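Local coordinates for variant surface glycoprotein MITAT 1.1 (Trypanosoma brucei brucei, PDB 5LY9), which forms a dense coat on the parasite surface and, through serial expression of antigenically distinct variants, lets the trypanosome evade the host immune response, at residues V344-G347 / D348-S351; T333-L337 / G338-D342. All blocks are in the same frame, centred on the assembly; numbering follows the deposited sequence.

Interaction 1 of 2, residues V344-G347 / D348-S351; sequences VELG and DILS
Ser351 turns its hydroxyl back to Gly347 O, one helical turn earlier, giving it a hydrogen bond of 2.7 Å from OG, and the same carbonyl accepts Ser351 N at 2.9 Å. OG and N arrive from opposite faces of the carbonyl plane, so two bonds grip one oxygen. With chi1 at -58°, OG sits beside its own backbone N, which also points at Gly347 O, and the two donors therefore share it. This buried part is the tight one, and the second subunit packs here: Arg69 of that subunit bonds Ser351 OG, and Arg74 of that subunit forms a salt bridge with Asp348. A short serine suits 351, where it also packs on Gly70 of the second subunit.

The side of Val344 and Glu345 is partly exposed, and Glu345 extends to a salt bridge with Arg331. Leu346 CD2 and Ile349 CD1 only just meet at 4.5 Å; each also packs on helix 24-55. Beneath these side chains run regular i to i+4 backbone bonds, Leu350 N to Leu346 O being nearly straight at 172°. The whole is an alpha-helical turn with a serine hydroxyl bonded to the i-4 carbonyl, set in the dimeric helical bundle of an A-type VSG N-terminal domain.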
ATOM      1  N   VAL A 344     -17.931   6.372 -14.684  1.00 23.98           N
ATOM      2  CA  VAL A 344     -18.938   5.390 -15.070  1.00 22.51           C
ATOM      3  C   VAL A 344     -20.000   6.056 -15.927  1.00 22.58           C
ATOM      4  O   VAL A 344     -20.382   5.562 -17.012  1.00 22.66           O
ATOM      5  CB  VAL A 344     -19.593   4.731 -13.803  1.00 23.35           C
ATOM      6  CG1 VAL A 344     -20.777   3.890 -14.210  1.00 24.32           C
ATOM      7  CG2 VAL A 344     -18.553   3.907 -13.137  1.00 23.57           C
ATOM      8  N   GLU A 345     -20.483   7.199 -15.474  1.00 22.19           N
ATOM      9  CA  GLU A 345     -21.415   7.967 -16.318  1.00 23.67           C
ATOM     10  C   GLU A 345     -20.898   8.289 -17.686  1.00 23.82           C
ATOM     11  O   GLU A 345     -21.633   8.167 -18.662  1.00 22.78           O
ATOM     12  CB  GLU A 345     -21.794   9.305 -15.683  1.00 25.83           C
ATOM     13  CG  GLU A 345     -22.641   9.110 -14.439  1.00 28.29           C
ATOM     14  CD  GLU A 345     -23.056  10.422 -13.758  1.00 31.53           C
ATOM     15  OE1 GLU A 345     -22.977  11.512 -14.401  1.00 33.25           O
ATOM     16  OE2 GLU A 345     -23.419  10.339 -12.506  1.00 35.38           O
ATOM     17  N   LEU A 346     -19.645   8.721 -17.752  1.00 22.74           N
ATOM     18  CA  LEU A 346     -19.067   9.111 -19.044  1.00 22.31           C
ATOM     19  C   LEU A 346     -18.920   7.924 -19.962  1.00 21.95           C
ATOM     20  O   LEU A 346     -19.183   8.005 -21.134  1.00 20.36           O
ATOM     21  CB  LEU A 346     -17.726   9.797 -18.846  1.00 21.78           C
ATOM     22  CG  LEU A 346     -17.935  11.195 -18.270  1.00 21.60           C
ATOM     23  CD1 LEU A 346     -16.607  11.677 -17.719  1.00 22.83           C
ATOM     24  CD2 LEU A 346     -18.479  12.241 -19.291  1.00 21.17           C
ATOM     25  N   GLY A 347     -18.488   6.786 -19.399  1.00 21.65           N
ATOM     26  CA  GLY A 347     -18.472   5.515 -20.125  1.00 20.61           C
ATOM     27  C   GLY A 347     -19.823   5.128 -20.738  1.00 21.89           C
ATOM     28  O   GLY A 347     -19.883   4.688 -21.897  1.00 21.85           O
ATOM     29  N   ASP A 348     -20.895   5.278 -19.995  1.00 22.65           N
ATOM     30  CA  ASP A 348     -22.238   5.026 -20.511  1.00 23.33           C
ATOM     31  C   ASP A 348     -22.573   5.986 -21.694  1.00 23.91           C
ATOM     32  O   ASP A 348     -23.133   5.568 -22.733  1.00 24.38           O
ATOM     33  CB  ASP A 348     -23.305   5.312 -19.439  1.00 23.70           C
ATOM     34  CG  ASP A 348     -23.431   4.237 -18.383  1.00 25.42           C
ATOM     35  OD1 ASP A 348     -22.745   3.194 -18.399  1.00 25.07           O
ATOM     36  OD2 ASP A 348     -24.283   4.498 -17.451  1.00 26.21           O
ATOM     37  N   ILE A 349     -22.260   7.281 -21.530  1.00 23.33           N
ATOM     38  CA  ILE A 349     -22.561   8.231 -22.580  1.00 23.06           C
ATOM     39  C   ILE A 349     -21.770   7.886 -23.874  1.00 23.35           C
ATOM     40  O   ILE A 349     -22.325   7.918 -24.978  1.00 22.41           O
ATOM     41  CB  ILE A 349     -22.251   9.679 -22.122  1.00 23.04           C
ATOM     42  CG1 ILE A 349     -23.280  10.134 -21.037  1.00 24.08           C
ATOM     43  CG2 ILE A 349     -22.322  10.639 -23.271  1.00 24.03           C
ATOM     44  CD1 ILE A 349     -22.754  11.246 -20.151  1.00 25.20           C
ATOM     45  N   LEU A 350     -20.500   7.595 -23.730  1.00 22.34           N
ATOM     46  CA  LEU A 350     -19.701   7.190 -24.881  1.00 22.75           C
ATOM     47  C   LEU A 350     -20.265   5.940 -25.533  1.00 22.37           C
ATOM     48  O   LEU A 350     -20.354   5.893 -26.780  1.00 22.28           O
ATOM     49  CB  LEU A 350     -18.258   7.012 -24.578  1.00 21.70           C
ATOM     50  CG  LEU A 350     -17.373   6.637 -25.772  1.00 20.92           C
ATOM     51  CD1 LEU A 350     -17.506   7.732 -26.864  1.00 21.81           C
ATOM     52  CD2 LEU A 350     -15.942   6.498 -25.317  1.00 21.77           C
ATOM     53  N   SER A 351     -20.645   4.973 -24.727  1.00 22.24           N
ATOM     54  CA  SER A 351     -21.228   3.749 -25.295  1.00 23.22           C
ATOM     55  C   SER A 351     -22.454   4.035 -26.169  1.00 24.22           C
ATOM     56  O   SER A 351     -22.594   3.487 -27.249  1.00 24.08           O
ATOM     57  CB  SER A 351     -21.568   2.795 -24.182  1.00 22.97           C
ATOM     58  OG  SER A 351     -20.420   2.470 -23.391  1.00 22.62           O
TER

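Interaction 2 of 2, residues T333-L337 / G338-D342; sequences TEAPL and GKIHD
With chi1 at -59°, Ile340 holds CG1 beside its backbone N, and chi2 of 168° extends CD1 back under the preceding turn, where it meets Ala335 CB at 4.1 Å. A similar first torsion in Lys339, followed by an extended chain, lays its methylenes across the proline ring: Lys339 CD is 3.6 Å from both Pro336 CG and Pro336 CD. The two side chains meet at a slant, an apolar contact that uses the aliphatic part of the lysine and lets its amino end run on past the ring. A long, flexible lysine fits this exposed edge.

The backbone beneath is a short 3-10 turn that follows strand 335-336, the strand paired antiparallel with 323-324. Its bonds span three residues: Lys339 N donates to Pro336 O at 2.8 Å, and Ile340 N to Leu337 O at 2.9 Å. Both donors stand well above the carbonyl planes, in keeping with the tighter winding of a 3-10 turn. Proline has no N-H, and none is called for here: the backbone pairing beside it uses Ala335 and Leu337, and the turn uses the Pro336 carbonyl. Lys339 touches a mannose of the attached glycan, and Gly338, without a side chain, lies against its GlcNAc and beta-mannose.

Inward, Leu337 CD2 approaches Ile340 CD1 at 4.4 Å, joining two buried aliphatic chains. Leu337 O, already bonded within the turn, also accepts from Lys48 NZ of helix 24-55. Farther along, Asp342 occupies the N-cap of helix 343-367, and its OD2 accepts a hydrogen bond from Glu345 N, an amide of the first turn, where no carbonyl four residues back in the helix is available.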
ATOM      1  N   THR A 333     -31.840  14.598 -17.231  1.00 44.33           N
ATOM      2  CA  THR A 333     -31.752  16.021 -17.593  1.00 44.20           C
ATOM      3  C   THR A 333     -30.527  16.292 -18.427  1.00 41.41           C
ATOM      4  O   THR A 333     -29.542  15.507 -18.360  1.00 38.24           O
ATOM      5  CB  THR A 333     -31.703  16.871 -16.325  1.00 47.82           C
ATOM      6  OG1 THR A 333     -30.597  16.463 -15.530  1.00 48.18           O
ATOM      7  CG2 THR A 333     -33.003  16.632 -15.505  1.00 50.60           C
ATOM      8  N   GLU A 334     -30.583  17.334 -19.247  1.00 38.94           N
ATOM      9  CA  GLU A 334     -29.434  17.700 -20.089  1.00 38.85           C
ATOM     10  C   GLU A 334     -28.301  18.211 -19.213  1.00 36.29           C
ATOM     11  O   GLU A 334     -28.554  18.716 -18.110  1.00 36.64           O
ATOM     12  CB  GLU A 334     -29.786  18.743 -21.109  1.00 41.73           C
ATOM     13  CG  GLU A 334     -29.938  20.110 -20.494  1.00 46.37           C
ATOM     14  CD  GLU A 334     -30.159  21.186 -21.524  1.00 51.06           C
ATOM     15  OE1 GLU A 334     -30.634  20.823 -22.619  1.00 54.76           O
ATOM     16  OE2 GLU A 334     -29.824  22.370 -21.231  1.00 57.29           O
ATOM     17  N   ALA A 335     -27.071  18.083 -19.691  1.00 34.18           N
ATOM     18  CA  ALA A 335     -25.912  18.693 -19.017  1.00 32.08           C
ATOM     19  C   ALA A 335     -24.709  18.889 -19.961  1.00 30.95           C
ATOM     20  O   ALA A 335     -24.475  18.092 -20.827  1.00 31.08           O
ATOM     21  CB  ALA A 335     -25.488  17.839 -17.843  1.00 34.16           C
ATOM     22  N   PRO A 336     -23.911  19.918 -19.732  1.00 30.77           N
ATOM     23  CA  PRO A 336     -22.746  20.094 -20.545  1.00 29.72           C
ATOM     24  C   PRO A 336     -21.645  19.136 -20.044  1.00 27.74           C
ATOM     25  O   PRO A 336     -21.571  18.800 -18.880  1.00 28.18           O
ATOM     26  CB  PRO A 336     -22.402  21.544 -20.325  1.00 31.62           C
ATOM     27  CG  PRO A 336     -22.809  21.845 -18.950  1.00 32.71           C
ATOM     28  CD  PRO A 336     -23.964  20.893 -18.632  1.00 33.08           C
ATOM     29  N   LEU A 337     -20.801  18.663 -20.952  1.00 28.25           N
ATOM     30  CA  LEU A 337     -19.758  17.714 -20.592  1.00 25.83           C
ATOM     31  C   LEU A 337     -18.917  18.222 -19.469  1.00 25.97           C
ATOM     32  O   LEU A 337     -18.465  17.450 -18.623  1.00 23.90           O
ATOM     33  CB  LEU A 337     -18.874  17.349 -21.814  1.00 27.24           C
ATOM     34  CG  LEU A 337     -19.482  16.350 -22.801  1.00 27.81           C
ATOM     35  CD1 LEU A 337     -18.700  16.205 -24.097  1.00 26.54           C
ATOM     36  CD2 LEU A 337     -19.612  14.979 -22.113  1.00 28.60           C
ATOM     37  N   GLY A 338     -18.632  19.519 -19.491  1.00 27.44           N
ATOM     38  CA  GLY A 338     -17.865  20.140 -18.428  1.00 29.18           C
ATOM     39  C   GLY A 338     -18.476  19.938 -17.018  1.00 32.17           C
ATOM     40  O   GLY A 338     -17.756  20.083 -16.058  1.00 35.22           O
ATOM     41  N   LYS A 339     -19.744  19.580 -16.891  1.00 30.98           N
ATOM     42  CA  LYS A 339     -20.279  19.285 -15.540  1.00 33.43           C
ATOM     43  C   LYS A 339     -20.388  17.822 -15.230  1.00 31.49           C
ATOM     44  O   LYS A 339     -20.954  17.472 -14.184  1.00 32.06           O
ATOM     45  CB  LYS A 339     -21.642  19.918 -15.406  1.00 37.22           C
ATOM     46  CG  LYS A 339     -21.507  21.435 -15.235  1.00 43.86           C
ATOM     47  CD  LYS A 339     -22.855  22.098 -15.383  1.00 51.55           C
ATOM     48  CE  LYS A 339     -22.951  23.443 -14.652  1.00 57.28           C
ATOM     49  NZ  LYS A 339     -24.254  24.064 -15.011  1.00 59.78           N
ATOM     50  N   ILE A 340     -19.907  16.938 -16.113  1.00 27.29           N
ATOM     51  CA  ILE A 340     -20.108  15.492 -15.888  1.00 26.73           C
ATOM     52  C   ILE A 340     -18.696  14.962 -15.654  1.00 26.89           C
ATOM     53  O   ILE A 340     -17.862  15.073 -16.538  1.00 27.42           O
ATOM     54  CB  ILE A 340     -20.697  14.799 -17.156  1.00 28.05           C
ATOM     55  CG1 ILE A 340     -22.045  15.429 -17.526  1.00 28.06           C
ATOM     56  CG2 ILE A 340     -20.829  13.312 -16.927  1.00 27.87           C
ATOM     57  CD1 ILE A 340     -22.629  15.068 -18.882  1.00 28.91           C
ATOM     58  N   HIS A 341     -18.423  14.508 -14.466  1.00 26.59           N
ATOM     59  CA  HIS A 341     -17.046  14.079 -14.092  1.00 27.25           C
ATOM     60  C   HIS A 341     -16.923  12.562 -13.790  1.00 25.71           C
ATOM     61  O   HIS A 341     -15.805  12.032 -13.809  1.00 24.52           O
ATOM     62  CB  HIS A 341     -16.586  14.892 -12.879  1.00 29.73           C
ATOM     63  CG  HIS A 341     -17.351  14.592 -11.633  1.00 33.04           C
ATOM     64  ND1 HIS A 341     -17.059  13.518 -10.807  1.00 36.96           N
ATOM     65  CD2 HIS A 341     -18.443  15.193 -11.100  1.00 35.55           C
ATOM     66  CE1 HIS A 341     -17.960  13.458  -9.839  1.00 36.50           C
ATOM     67  NE2 HIS A 341     -18.788  14.489  -9.971  1.00 37.00           N
ATOM     68  N   ASP A 342     -18.045  11.894 -13.546  1.00 24.01           N
ATOM     69  CA  ASP A 342     -18.020  10.519 -13.105  1.00 25.04           C
ATOM     70  C   ASP A 342     -17.647   9.624 -14.257  1.00 23.11           C
ATOM     71  O   ASP A 342     -18.334   9.634 -15.293  1.00 21.77           O
ATOM     72  CB  ASP A 342     -19.353  10.135 -12.527  1.00 26.84           C
ATOM     73  CG  ASP A 342     -19.365   8.735 -12.005  1.00 28.65           C
ATOM     74  OD1 ASP A 342     -18.818   8.481 -10.891  1.00 31.25           O
ATOM     75  OD2 ASP A 342     -19.832   7.854 -12.731  1.00 27.56           O
TER

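How the interactions relate
Along the chain, interaction 2 comes first: strand 335-336 closes its small turn at 338-340, and the chain then passes through 341-342 into helix 343-367, whose opening turns hold interaction 1. The two are in series, neither nested nor crossed, with centres 11 Å apart. They nevertheless touch, because the turn folds back on the helix it leads to: Leu346 CD2 packs on Ile340 CG2 at 3.5 Å, and Ile349 CD1 on Ile340 CD1 at 4.0 Å. Ile340 thus joins the two-stranded sheet to the helix. Helix 24-55 meets both contacts, and beyond interaction 1 lies the second subunit, while interaction 2 borders the glycan.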